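Local coordinates for SusD homolog (Bacteroides thetaiotaomicron, PDB 3SGH), which probably binds glycans at the cell surface as a SusD-like outer-membrane lipoprotein built on an alpha-alpha superhelix, at residues 44-49 / 424-429; 62-67 / 285-290; 71-76 / 456-461; 443-448 / 483-488; 450-455 / 493-498. One frame throughout, in Å; residues are numbered along the deposited sequence.

Interaction 1 of 5, residues 44-49 / 424-429; sequences ASFSGQ and NGWADF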
# COMPACT_ATOMS: atom_id res chain seq x y z
N ALA A 44 -7.49 3.29 -3.25
CA ALA A 44 -6.55 2.22 -3.63
C ALA A 44 -6.48 1.97 -5.13
O ALA A 44 -5.49 1.40 -5.61
CB ALA A 44 -6.92 0.91 -2.89
N SER A 45 -7.54 2.32 -5.86
CA SER A 45 -7.52 2.15 -7.30
C SER A 45 -6.38 2.96 -7.96
O SER A 45 -5.95 2.63 -9.07
CB SER A 45 -8.88 2.49 -7.92
OG SER A 45 -9.88 1.60 -7.43
N PHE A 46 -5.87 3.96 -7.28
CA PHE A 46 -4.72 4.69 -7.79
C PHE A 46 -3.43 3.86 -7.81
O PHE A 46 -2.43 4.31 -8.39
CB PHE A 46 -4.44 5.97 -6.95
CG PHE A 46 -5.61 6.91 -6.85
CD1 PHE A 46 -6.56 6.99 -7.85
CD2 PHE A 46 -5.72 7.74 -5.76
CE1 PHE A 46 -7.63 7.84 -7.75
CE2 PHE A 46 -6.81 8.64 -5.63
CZ PHE A 46 -7.75 8.69 -6.59
N SER A 47 -3.43 2.70 -7.15
CA SER A 47 -2.36 1.74 -7.24
C SER A 47 -2.51 0.72 -8.36
O SER A 47 -1.62 -0.15 -8.50
CB SER A 47 -2.17 0.99 -5.90
OG SER A 47 -1.75 1.89 -4.88
N GLY A 48 -3.61 0.76 -9.11
CA GLY A 48 -3.71 -0.00 -10.38
C GLY A 48 -4.03 -1.48 -10.28
O GLY A 48 -3.94 -2.17 -11.29
N GLN A 49 -4.38 -1.97 -9.08
CA GLN A 49 -4.64 -3.41 -8.86
C GLN A 49 -6.11 -3.78 -8.68
O GLN A 49 -6.58 -4.80 -9.19
CB GLN A 49 -3.87 -3.92 -7.63
CG GLN A 49 -2.43 -3.56 -7.55
CD GLN A 49 -1.71 -4.34 -6.47
OE1 GLN A 49 -2.22 -4.51 -5.40
NE2 GLN A 49 -0.50 -4.83 -6.78
N ASN A 424 1.11 0.55 -2.32
CA ASN A 424 2.44 0.42 -2.94
C ASN A 424 2.54 1.07 -4.31
O ASN A 424 3.47 1.86 -4.60
CB ASN A 424 2.87 -1.04 -3.06
CG ASN A 424 4.22 -1.16 -3.68
OD1 ASN A 424 5.21 -0.69 -3.11
ND2 ASN A 424 4.29 -1.75 -4.88
N GLY A 425 1.59 0.72 -5.17
CA GLY A 425 1.60 1.27 -6.52
C GLY A 425 1.53 2.79 -6.57
O GLY A 425 2.31 3.44 -7.26
N TRP A 426 0.57 3.36 -5.83
CA TRP A 426 0.33 4.79 -5.87
C TRP A 426 1.52 5.53 -5.28
O TRP A 426 1.91 6.59 -5.77
CB TRP A 426 -0.94 5.12 -5.12
CG TRP A 426 -1.34 6.54 -5.27
CD1 TRP A 426 -1.08 7.37 -6.32
CD2 TRP A 426 -2.17 7.26 -4.37
NE1 TRP A 426 -1.65 8.57 -6.10
CE2 TRP A 426 -2.32 8.54 -4.90
CE3 TRP A 426 -2.76 6.95 -3.15
CZ2 TRP A 426 -3.04 9.55 -4.26
CZ3 TRP A 426 -3.51 7.93 -2.51
CH2 TRP A 426 -3.66 9.22 -3.09
N ALA A 427 2.07 4.98 -4.21
CA ALA A 427 3.22 5.59 -3.55
C ALA A 427 4.46 5.58 -4.45
O ALA A 427 5.09 6.64 -4.67
CB ALA A 427 3.53 4.93 -2.22
N ASP A 428 4.79 4.43 -5.02
CA ASP A 428 5.96 4.32 -5.94
C ASP A 428 5.74 5.17 -7.20
O ASP A 428 6.68 5.83 -7.69
CB ASP A 428 6.30 2.85 -6.31
CG ASP A 428 7.01 2.09 -5.16
OD1 ASP A 428 7.32 2.71 -4.10
OD2 ASP A 428 7.30 0.88 -5.34
N PHE A 429 4.52 5.22 -7.71
CA PHE A 429 4.27 6.06 -8.87
C PHE A 429 4.49 7.58 -8.52
O PHE A 429 5.11 8.32 -9.28
CB PHE A 429 2.89 5.82 -9.47
CG PHE A 429 2.56 6.80 -10.58
CD1 PHE A 429 3.12 6.67 -11.84
CD2 PHE A 429 1.75 7.90 -10.33
CE1 PHE A 429 2.87 7.59 -12.83
CE2 PHE A 429 1.48 8.85 -11.32
CZ PHE A 429 2.05 8.68 -12.58

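Interaction 2 of 5, residues 62-67 / 285-290; sequences IFAYYN and VRSGSA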
# COMPACT_ATOMS: atom_id res chain seq x y z
N ILE A 62 -16.20 11.11 -7.87
CA ILE A 62 -15.75 10.00 -7.02
C ILE A 62 -14.25 9.89 -7.12
O ILE A 62 -13.62 10.57 -7.97
CB ILE A 62 -16.42 8.63 -7.42
CG1 ILE A 62 -16.14 8.26 -8.87
CG2 ILE A 62 -17.97 8.64 -7.11
CD1 ILE A 62 -16.79 6.95 -9.34
N PHE A 63 -13.64 9.09 -6.25
CA PHE A 63 -12.18 8.97 -6.22
C PHE A 63 -11.59 8.65 -7.60
O PHE A 63 -10.53 9.14 -7.94
CB PHE A 63 -11.73 7.85 -5.24
CG PHE A 63 -11.39 8.33 -3.85
CD1 PHE A 63 -10.40 9.28 -3.65
CD2 PHE A 63 -12.07 7.83 -2.75
CE1 PHE A 63 -10.08 9.71 -2.36
CE2 PHE A 63 -11.71 8.24 -1.49
CZ PHE A 63 -10.74 9.20 -1.30
N ALA A 64 -12.27 7.80 -8.36
CA ALA A 64 -11.64 7.27 -9.60
C ALA A 64 -11.30 8.35 -10.58
O ALA A 64 -10.40 8.18 -11.40
CB ALA A 64 -12.53 6.20 -10.27
N TYR A 65 -12.05 9.46 -10.52
CA TYR A 65 -11.79 10.62 -11.40
C TYR A 65 -11.21 11.82 -10.59
O TYR A 65 -11.26 12.99 -11.03
CB TYR A 65 -13.06 11.02 -12.14
CG TYR A 65 -13.82 9.90 -12.83
CD1 TYR A 65 -14.73 9.12 -12.15
CD2 TYR A 65 -13.68 9.66 -14.21
CE1 TYR A 65 -15.49 8.16 -12.78
CE2 TYR A 65 -14.38 8.70 -14.84
CZ TYR A 65 -15.31 7.93 -14.14
OH TYR A 65 -16.09 6.96 -14.75
N TYR A 66 -10.71 11.51 -9.40
CA TYR A 66 -9.95 12.42 -8.58
C TYR A 66 -10.80 13.50 -7.96
O TYR A 66 -10.30 14.54 -7.68
CB TYR A 66 -8.81 13.08 -9.38
CG TYR A 66 -8.04 12.14 -10.30
CD1 TYR A 66 -7.68 10.85 -9.91
CD2 TYR A 66 -7.70 12.55 -11.58
CE1 TYR A 66 -7.00 10.01 -10.79
CE2 TYR A 66 -7.01 11.70 -12.45
CZ TYR A 66 -6.64 10.46 -12.05
OH TYR A 66 -5.98 9.64 -12.97
N ASN A 67 -12.09 13.23 -7.75
CA ASN A 67 -12.95 14.26 -7.17
C ASN A 67 -13.98 13.67 -6.19
O ASN A 67 -15.20 13.89 -6.30
CB ASN A 67 -13.64 15.04 -8.28
CG ASN A 67 -14.08 16.40 -7.83
OD1 ASN A 67 -13.29 17.15 -7.26
ND2 ASN A 67 -15.35 16.75 -8.09
N VAL A 285 -11.21 -4.12 -15.00
CA VAL A 285 -12.09 -2.95 -15.16
C VAL A 285 -11.28 -1.69 -15.19
O VAL A 285 -10.42 -1.47 -14.33
CB VAL A 285 -13.16 -2.90 -14.02
CG1 VAL A 285 -14.11 -1.65 -14.25
CG2 VAL A 285 -13.91 -4.21 -13.96
N ARG A 286 -11.53 -0.82 -16.18
CA ARG A 286 -10.86 0.46 -16.23
C ARG A 286 -11.37 1.35 -15.08
O ARG A 286 -12.57 1.64 -15.00
CB ARG A 286 -11.09 1.13 -17.59
CG ARG A 286 -10.37 2.46 -17.76
CD ARG A 286 -8.84 2.28 -18.02
NE ARG A 286 -8.22 3.60 -18.08
CZ ARG A 286 -8.22 4.43 -19.11
NH1 ARG A 286 -8.69 4.07 -20.27
NH2 ARG A 286 -7.69 5.65 -18.97
N SER A 287 -10.45 1.81 -14.24
CA SER A 287 -10.78 2.68 -13.12
C SER A 287 -10.93 4.06 -13.74
O SER A 287 -10.12 4.45 -14.59
CB SER A 287 -9.66 2.67 -12.09
OG SER A 287 -10.00 3.47 -10.99
N GLY A 288 -12.00 4.77 -13.40
CA GLY A 288 -12.22 6.05 -14.02
C GLY A 288 -12.67 5.86 -15.48
O GLY A 288 -12.15 6.50 -16.40
N SER A 289 -13.64 4.99 -15.68
CA SER A 289 -14.09 4.59 -17.03
C SER A 289 -14.77 5.72 -17.80
O SER A 289 -15.22 6.71 -17.21
CB SER A 289 -15.01 3.37 -16.87
OG SER A 289 -15.95 3.58 -15.83
N ALA A 290 -14.86 5.55 -19.12
CA ALA A 290 -15.52 6.52 -19.99
C ALA A 290 -16.97 6.70 -19.60
O ALA A 290 -17.49 7.80 -19.68
CB ALA A 290 -15.39 6.11 -21.45
O HOH W 1 -8.79 5.91 -11.20

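Interaction 3 of 5, residues 71-76 / 456-461; sequences GHNDSS and RLRFTR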
# COMPACT_ATOMS: atom_id res chain seq x y z
N GLY A 71 -17.06 13.09 2.49
CA GLY A 71 -17.23 11.83 3.24
C GLY A 71 -16.30 10.72 2.79
O GLY A 71 -15.71 10.02 3.64
N HIS A 72 -16.17 10.54 1.48
CA HIS A 72 -15.26 9.56 0.91
C HIS A 72 -13.83 9.99 1.19
O HIS A 72 -13.05 9.21 1.70
CB HIS A 72 -15.50 9.37 -0.58
CG HIS A 72 -16.76 8.64 -0.86
ND1 HIS A 72 -17.18 8.34 -2.14
CD2 HIS A 72 -17.67 8.10 -0.02
CE1 HIS A 72 -18.32 7.67 -2.07
NE2 HIS A 72 -18.64 7.50 -0.79
N ASN A 73 -13.49 11.23 0.91
CA ASN A 73 -12.13 11.67 1.21
C ASN A 73 -11.71 11.40 2.68
O ASN A 73 -10.64 10.88 2.94
CB ASN A 73 -11.97 13.16 0.95
CG ASN A 73 -10.57 13.65 1.29
OD1 ASN A 73 -9.66 13.57 0.46
ND2 ASN A 73 -10.39 14.11 2.52
N ASP A 74 -12.57 11.79 3.61
CA ASP A 74 -12.27 11.77 5.04
C ASP A 74 -12.31 10.40 5.68
O ASP A 74 -12.01 10.26 6.87
CB ASP A 74 -13.31 12.65 5.78
CG ASP A 74 -13.27 14.14 5.36
OD1 ASP A 74 -12.40 14.54 4.52
OD2 ASP A 74 -14.09 14.93 5.92
N SER A 75 -12.72 9.37 4.95
CA SER A 75 -12.87 8.04 5.55
C SER A 75 -11.61 7.47 6.18
O SER A 75 -11.65 6.85 7.27
CB SER A 75 -13.40 7.04 4.50
OG SER A 75 -14.75 7.33 4.19
N SER A 76 -10.50 7.59 5.47
CA SER A 76 -9.26 6.97 5.90
C SER A 76 -8.79 7.52 7.24
O SER A 76 -8.39 6.73 8.14
CB SER A 76 -8.17 7.14 4.83
OG SER A 76 -8.50 6.43 3.64
N ARG A 456 -2.68 13.40 -3.40
CA ARG A 456 -2.91 13.22 -1.97
C ARG A 456 -4.40 13.27 -1.64
O ARG A 456 -5.21 13.73 -2.45
CB ARG A 456 -2.22 14.32 -1.15
CG ARG A 456 -2.80 15.70 -1.27
CD ARG A 456 -1.99 16.76 -0.57
NE ARG A 456 -2.34 16.81 0.86
CZ ARG A 456 -3.33 17.53 1.36
NH1 ARG A 456 -4.14 18.23 0.55
NH2 ARG A 456 -3.56 17.52 2.67
N LEU A 457 -4.76 12.80 -0.45
CA LEU A 457 -6.06 13.09 0.12
C LEU A 457 -5.96 14.41 0.90
O LEU A 457 -4.88 14.80 1.31
CB LEU A 457 -6.51 11.94 1.04
CG LEU A 457 -7.20 10.76 0.35
CD1 LEU A 457 -6.42 10.22 -0.84
CD2 LEU A 457 -7.49 9.66 1.38
N ARG A 458 -7.10 15.07 1.10
CA ARG A 458 -7.17 16.33 1.79
C ARG A 458 -7.42 16.12 3.28
O ARG A 458 -7.84 15.03 3.70
CB ARG A 458 -8.30 17.19 1.19
CG ARG A 458 -8.02 17.66 -0.22
CD ARG A 458 -9.18 18.48 -0.81
NE ARG A 458 -10.31 17.57 -1.10
CZ ARG A 458 -11.39 17.42 -0.34
NH1 ARG A 458 -11.55 18.13 0.77
NH2 ARG A 458 -12.33 16.54 -0.68
N PHE A 459 -7.17 17.18 4.04
CA PHE A 459 -7.49 17.26 5.46
C PHE A 459 -9.03 17.12 5.61
O PHE A 459 -9.81 17.47 4.69
CB PHE A 459 -6.98 18.58 6.04
CG PHE A 459 -5.46 18.78 5.93
CD1 PHE A 459 -4.60 17.72 6.12
CD2 PHE A 459 -4.95 20.04 5.71
CE1 PHE A 459 -3.21 17.92 6.09
CE2 PHE A 459 -3.58 20.26 5.68
CZ PHE A 459 -2.72 19.22 5.86
N THR A 460 -9.48 16.61 6.75
CA THR A 460 -10.89 16.28 6.92
C THR A 460 -11.77 17.42 7.42
O THR A 460 -11.30 18.36 8.09
CB THR A 460 -11.05 15.14 7.94
OG1 THR A 460 -10.66 15.63 9.23
CG2 THR A 460 -10.21 13.90 7.51
N ARG A 461 -13.06 17.31 7.13
CA ARG A 461 -14.01 18.30 7.60
C ARG A 461 -14.02 18.33 9.11
O ARG A 461 -14.14 19.41 9.70
CB ARG A 461 -15.44 18.09 7.05
CG ARG A 461 -16.44 19.17 7.65
CD ARG A 461 -17.81 19.32 6.96
NE ARG A 461 -17.62 19.97 5.67
CZ ARG A 461 -18.10 21.15 5.29
NH1 ARG A 461 -18.90 21.91 6.07
NH2 ARG A 461 -17.79 21.56 4.07
O HOH W 2 -12.84 16.93 3.33

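Interaction 4 of 5, residues 443-448 / 483-488; sequences SMNADC and DSNGTD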
# COMPACT_ATOMS: atom_id res chain seq x y z
N SER A 443 -10.07 13.67 -15.67
CA SER A 443 -10.11 14.22 -14.34
C SER A 443 -11.34 15.09 -14.18
O SER A 443 -11.63 15.94 -15.02
CB SER A 443 -8.85 15.04 -14.04
OG SER A 443 -8.99 15.74 -12.81
N MSE A 444 -12.00 14.91 -13.06
CA MSE A 444 -13.14 15.73 -12.64
C MSE A 444 -12.76 16.80 -11.59
O MSE A 444 -13.63 17.45 -10.96
CB MSE A 444 -14.26 14.83 -12.13
CG MSE A 444 -14.89 13.93 -13.14
SE MSE A 444 -16.02 14.97 -14.32
CE MSE A 444 -17.46 15.27 -13.10
N ASN A 445 -11.44 16.99 -11.43
CA ASN A 445 -10.87 17.94 -10.46
C ASN A 445 -9.95 18.88 -11.22
O ASN A 445 -9.04 18.45 -11.90
CB ASN A 445 -10.08 17.17 -9.40
CG ASN A 445 -9.61 18.04 -8.25
OD1 ASN A 445 -8.59 18.73 -8.33
ND2 ASN A 445 -10.32 17.99 -7.15
N ALA A 446 -10.17 20.18 -11.04
CA ALA A 446 -9.37 21.18 -11.72
C ALA A 446 -7.92 21.21 -11.30
O ALA A 446 -7.08 21.74 -12.04
CB ALA A 446 -9.99 22.56 -11.48
N ASP A 447 -7.59 20.67 -10.14
CA ASP A 447 -6.22 20.65 -9.68
C ASP A 447 -5.44 19.39 -10.03
O ASP A 447 -4.23 19.32 -9.74
CB ASP A 447 -6.16 20.86 -8.18
CG ASP A 447 -6.61 22.24 -7.74
OD1 ASP A 447 -6.69 23.16 -8.57
OD2 ASP A 447 -6.92 22.39 -6.54
N CYS A 448 -6.10 18.40 -10.64
CA CYS A 448 -5.42 17.14 -11.02
C CYS A 448 -5.56 16.90 -12.50
O CYS A 448 -6.61 17.19 -13.10
CB CYS A 448 -6.08 15.95 -10.32
SG CYS A 448 -6.09 16.03 -8.50
N ASP A 483 -4.64 22.99 0.41
CA ASP A 483 -5.18 21.67 0.78
C ASP A 483 -6.03 21.14 -0.38
O ASP A 483 -7.26 21.22 -0.38
CB ASP A 483 -6.02 21.80 2.08
CG ASP A 483 -6.58 20.46 2.58
OD1 ASP A 483 -6.02 19.39 2.22
OD2 ASP A 483 -7.60 20.50 3.35
N SER A 484 -5.34 20.62 -1.38
CA SER A 484 -5.88 20.14 -2.63
C SER A 484 -5.56 18.68 -2.89
O SER A 484 -4.47 18.21 -2.50
CB SER A 484 -5.23 20.95 -3.77
OG SER A 484 -5.59 20.48 -5.04
N ASN A 485 -6.44 18.01 -3.63
CA ASN A 485 -6.16 16.66 -4.15
C ASN A 485 -4.92 16.63 -5.05
O ASN A 485 -4.29 15.59 -5.23
CB ASN A 485 -7.33 16.15 -5.01
CG ASN A 485 -8.59 15.85 -4.22
OD1 ASN A 485 -8.64 16.04 -2.98
ND2 ASN A 485 -9.62 15.39 -4.93
N GLY A 486 -4.59 17.76 -5.66
CA GLY A 486 -3.49 17.82 -6.63
C GLY A 486 -2.15 18.32 -6.08
O GLY A 486 -1.16 18.42 -6.84
N THR A 487 -2.12 18.64 -4.79
CA THR A 487 -0.92 19.06 -4.08
C THR A 487 -0.04 17.87 -3.73
O THR A 487 -0.51 16.89 -3.21
CB THR A 487 -1.27 19.85 -2.80
OG1 THR A 487 -1.85 21.11 -3.19
CG2 THR A 487 -0.06 20.17 -1.94
N ASP A 488 1.24 18.01 -4.05
CA ASP A 488 2.21 16.98 -3.77
C ASP A 488 2.63 16.91 -2.31
O ASP A 488 2.81 17.92 -1.63
CB ASP A 488 3.42 17.13 -4.69
CG ASP A 488 3.25 16.37 -6.03
OD1 ASP A 488 2.93 15.15 -6.01
OD2 ASP A 488 3.45 17.02 -7.10
O HOH W 3 -1.53 18.02 -9.61

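Interaction 5 of 5, residues 450-455 / 493-498; sequences TGRGQR and MKENGT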
# COMPACT_ATOMS: atom_id res chain seq x y z
N THR A 450 -4.62 13.93 -15.78
CA THR A 450 -4.44 12.49 -15.94
C THR A 450 -2.95 12.06 -16.06
O THR A 450 -2.63 10.91 -15.82
CB THR A 450 -5.23 11.99 -17.15
OG1 THR A 450 -4.81 12.74 -18.30
CG2 THR A 450 -6.75 12.18 -16.92
N GLY A 451 -2.05 12.98 -16.41
CA GLY A 451 -0.64 12.63 -16.45
C GLY A 451 -0.07 12.20 -15.11
O GLY A 451 0.75 11.30 -15.04
N ARG A 452 -0.50 12.88 -14.04
CA ARG A 452 0.06 12.65 -12.71
C ARG A 452 -0.94 12.11 -11.71
O ARG A 452 -0.53 11.60 -10.65
CB ARG A 452 0.66 13.96 -12.19
CG ARG A 452 1.71 14.52 -13.20
CD ARG A 452 2.42 15.71 -12.70
NE ARG A 452 3.31 15.45 -11.58
CZ ARG A 452 3.18 15.95 -10.34
NH1 ARG A 452 2.17 16.74 -10.00
NH2 ARG A 452 4.09 15.67 -9.43
N GLY A 453 -2.22 12.26 -12.03
CA GLY A 453 -3.30 11.75 -11.19
C GLY A 453 -3.51 12.57 -9.91
O GLY A 453 -2.96 13.67 -9.75
N GLN A 454 -4.28 11.99 -9.00
CA GLN A 454 -4.49 12.56 -7.67
C GLN A 454 -3.20 12.39 -6.89
O GLN A 454 -2.57 11.38 -6.99
CB GLN A 454 -5.66 11.88 -6.95
CG GLN A 454 -5.90 12.47 -5.56
CD GLN A 454 -7.33 12.32 -5.06
OE1 GLN A 454 -8.26 12.02 -5.85
NE2 GLN A 454 -7.54 12.57 -3.74
N ARG A 455 -2.80 13.41 -6.14
CA ARG A 455 -1.47 13.44 -5.54
C ARG A 455 -1.51 13.18 -4.01
O ARG A 455 -0.50 12.78 -3.42
CB ARG A 455 -0.79 14.73 -5.88
CG ARG A 455 -0.70 15.01 -7.36
CD ARG A 455 0.01 13.92 -8.19
NE ARG A 455 1.41 13.73 -7.80
CZ ARG A 455 2.26 12.83 -8.31
NH1 ARG A 455 1.86 11.96 -9.22
NH2 ARG A 455 3.53 12.78 -7.91
N MSE A 493 7.57 13.05 -6.02
CA MSE A 493 8.22 13.78 -7.10
C MSE A 493 7.31 14.95 -7.51
O MSE A 493 6.12 14.80 -7.62
CB MSE A 493 8.43 12.87 -8.31
CG MSE A 493 9.11 13.58 -9.43
SE MSE A 493 9.72 12.31 -10.79
CE MSE A 493 8.21 11.13 -10.95
N LYS A 494 7.90 16.13 -7.64
CA LYS A 494 7.14 17.33 -7.97
C LYS A 494 7.05 17.46 -9.47
O LYS A 494 7.71 16.72 -10.20
CB LYS A 494 7.80 18.56 -7.36
CG LYS A 494 8.03 18.49 -5.84
CD LYS A 494 6.80 18.10 -5.06
CE LYS A 494 7.03 18.20 -3.57
NZ LYS A 494 7.91 17.07 -3.07
N GLU A 495 6.24 18.42 -9.90
CA GLU A 495 5.95 18.63 -11.33
C GLU A 495 7.19 18.77 -12.17
O GLU A 495 7.25 18.25 -13.28
CB GLU A 495 5.04 19.85 -11.52
CG GLU A 495 3.56 19.57 -11.25
CD GLU A 495 2.64 20.77 -11.61
OE1 GLU A 495 3.19 21.85 -11.91
OE2 GLU A 495 1.39 20.64 -11.56
N ASN A 496 8.20 19.44 -11.61
CA ASN A 496 9.46 19.67 -12.32
C ASN A 496 10.51 18.59 -12.16
O ASN A 496 11.67 18.78 -12.55
CB ASN A 496 10.03 21.03 -11.90
CG ASN A 496 10.64 21.02 -10.49
OD1 ASN A 496 10.54 20.03 -9.72
ND2 ASN A 496 11.29 22.13 -10.17
N GLY A 497 10.12 17.43 -11.62
CA GLY A 497 11.03 16.34 -11.48
C GLY A 497 11.87 16.29 -10.23
O GLY A 497 12.54 15.29 -10.01
N THR A 498 11.91 17.38 -9.44
CA THR A 498 12.71 17.45 -8.19
C THR A 498 11.85 16.92 -7.03
O THR A 498 10.69 16.54 -7.26
CB THR A 498 13.12 18.93 -7.84
OG1 THR A 498 11.94 19.71 -7.58
CG2 THR A 498 13.94 19.55 -8.97
O HOH W 4 0.28 18.24 -11.59

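Interaction 1 of 5, residues 44-49 / 424-429
Phe46 and Trp426 project from their backbones in the same direction, flank to flank, and meet as an edge-to-face aromatic pair. The edge of Phe46 is turned to the indole face, with the phenyl and six-membered ring centroids 4.8 Å apart and the planes inclined at 65°. Phe46 CD2 does the touching, 3.6 Å from Trp426 CZ2. Nearer the backbone, Phe46 CB stands almost squarely over the five-membered ring, a CH-pi contact of 3.6 Å to its centroid, so a single side chain covers both halves of the indole. One residue further on, the hydroxyl of Ser47 accepts a hydrogen bond from the backbone of the helix, Trp426 N to Ser47 OG at 2.9 Å, with an N-H...O angle of 149°. The oxygen reaches the helix because it lies beside its own backbone N (chi1 -65°). Gly425, which has no side chain, lets the backbones close to 4.1 Å between Gly425 CA and Ser47 CA. In the second shell, Ser47 OG is also bonded to Pro422 O, Ser47 O to Trp415 NE1 and Trp426 NE1 to Gln454 O. The 3-10 turn 44-47 is thus joined to the first turn of helix 424-432 in the protein interior, where the indole is fixed at its N-H and across one face, and the buried serine hydroxyl is satisfied by backbone groups.

Interaction 2 of 5, residues 62-67 / 285-290
Tyr65 lays one face of its ring over the backbone of Gly288 and turns its hydroxyl edge to Ser289. Gly288 CA sits 3.7 Å from the ring centroid, 21° off the normal, which makes this a CH-pi contact shifted toward the rim. The peptide that follows continues under the same ring, with Tyr65 CE2 3.4 Å from Gly288 C. At the far end the phenol donates a short hydrogen bond, Tyr65 OH to Ser289 O at 2.6 Å, and the acceptor lies in the plane of the ring. Ring face and ring edge therefore hold two consecutive residues of the loop. Tyr65 CG is turned beside its own backbone N (chi1 -49°), which carries the ring out across segment 285-290. Ala64 turns its methyl toward the same glycine, CB being 3.5 Å from Gly288 N. Gly288, with positive phi and no side chain, lets the two backbones come close, with the CA atoms of Ala64 and Gly288 4.6 Å apart. On the flank, a water donates to Ala64 O at 2.8 Å and is hydrogen-bonded to Ser287 OG at 2.7 Å, bridging the two segments beside the direct contact. Thr441 holds Gly288 from outside the pair, and the hydroxyl of Ser289 bonds to Glu291 O. Joining the loop between strand 50-52 and helix 70-73 to the one leading toward strand 314-317, this is loop-on-loop packing: an aromatic-glycine contact within the irregular, loop-rich part of a SusD-like fold.

Interaction 3 of 5, residues 71-76 / 456-461
Asn73 swings its amide away from its own backbone N (chi1 178°) and turns it crosswise (chi2 86°), extending from its helix to meet Arg458 with both ends of the amide. Arg458 N donates to Asn73 OD1 at 3.0 Å, in the carbonyl plane and on a lone pair; Asn73 ND2 returns a bond to Arg458 O, also 3.0 Å, from above that carbonyl's plane. The amide imitates a backbone peptide in this two-way pairing. Its second N-H goes to Asp74 OD1 at 2.9 Å, which helps fix the amide's rotation. Asp74 then uses its other oxygen to accept from Arg461 N, 2.9 Å from OD2 and well above the carboxylate plane, while its CG packs 3.5 Å from Thr460 CB. Water joins Asp74 OD1 at 2.7 Å. The Arg458 guanidinium bends back so that one face lies over Asn73 CG, and its NE is held by Asn485. Thr460 is the N-cap of helix 461-466, its hydroxyl bonded to Glu463 N, so Asp74 grips the very start of that helix. The contact sits where helices 70-73 and 75-84 adjoin, with Leu457 reaching onward to Leu119 of helix 100-120.

Interaction 4 of 5, residues 443-448 / 483-488
Ser484 and Asp447 make the direct polar link between two type I turns. The hydroxyl donates to the carboxylate, Ser484 OG to Asp447 OD2 at 2.8 Å, reaching the oxygen on its anti side and 22° out of the plane. Ser484 OG lies anti to its backbone N (chi1 174°), a position from which it also accepts from Gly486 N at 3.0 Å, closing an ST turn. The tight part lies next to this bond, where Gly486 lies against the backbone of segment 443-448: bare of a side chain, it brings its CA into a C-H...O contact of 3.5 Å with Asp447 O. Cys448 SG fills the adjoining place, 3.6 Å from Gly486 N and 3.7 Å from Asn485 CB. Asn445 is fitted less intimately. Its ND2 is 3.5 Å from Asn485 ND2, two donors that do not bond to each other; they go instead to Asn67 OD1 and Tyr66 O respectively, while Asn485 OD1 accepts from Arg458 NE and Asn445 OD1 from Asp447 N in an Asx turn. On the wetter side a water donates to both Asp447 O, at 3.0 Å, and Gly486 O, bridging the backbones. Lys482 forms a salt bridge with Asp447 OD2, so that oxygen faces a cation as well as a hydroxyl donor, a setting that would probably favour the ionised carboxylate.

Interaction 5 of 5, residues 450-455 / 493-498
Arg452 has the largest surface buried here, its flat guanidinium laid between Glu495 on one face and Arg455 on the opposite one. Glu495 contributes its aliphatic part, CG standing 3.4 Å from Arg452 NH1, while its carboxylate plane is turned almost perpendicular to the guanidinium. The charged ends stay apart, OE2 being 4.3 Å from Arg452 NH1 and well out of the guanidinium plane, and a water spans them: it accepts from Arg452 NH1 at 2.9 Å and donates to Glu495 OE2 at 2.6 Å. Met493, a selenomethionine, presents its carbonyl at the guanidinium edge, 2.9 Å from Arg452 NH2 to Met493 O. A type I turn from Lys494 to Gly497 displays Glu495 beside the arginine, and an Asx turn at Asn496 follows in this C-terminal tail. Bent at its third torsion (chi3 68°), Arg452 brings its tip back over Arg455. That second arginine donates from NH1 to Arg452 O at 2.8 Å, Arg452 O lying in the guanidinium plane of Arg455, and makes a weak bond from NH2 to Met493 O at 3.3 Å. Asp488 forms salt bridges with both arginines, to Arg452 NH2 and Arg455 NE, and its negative charge probably offsets the closeness of the two neighbouring guanidinium groups.

Loops supply most of the segments, above all the one from helix 424-432 to helix 461-466, which gives a segment to interactions 3, 4 and 5. Interactions 4 and 5, with centres about 11 Å apart, are joined by Asp488, whose OD1 lies 2.7 Å from Arg455 NE. Interactions 3 and 4 meet through Arg456 NH1 and Asp483 OD1, a salt bridge of 2.8 Å. Interaction 2 borders interaction 4 by a probable backbone bond, Met444 N to Tyr65 O, 2.9 Å. Interaction 1 is the most central, about 7 Å from the chain's centre, and touches interactions 2, 3 and 5. No bound sugar marks a ligand site among them.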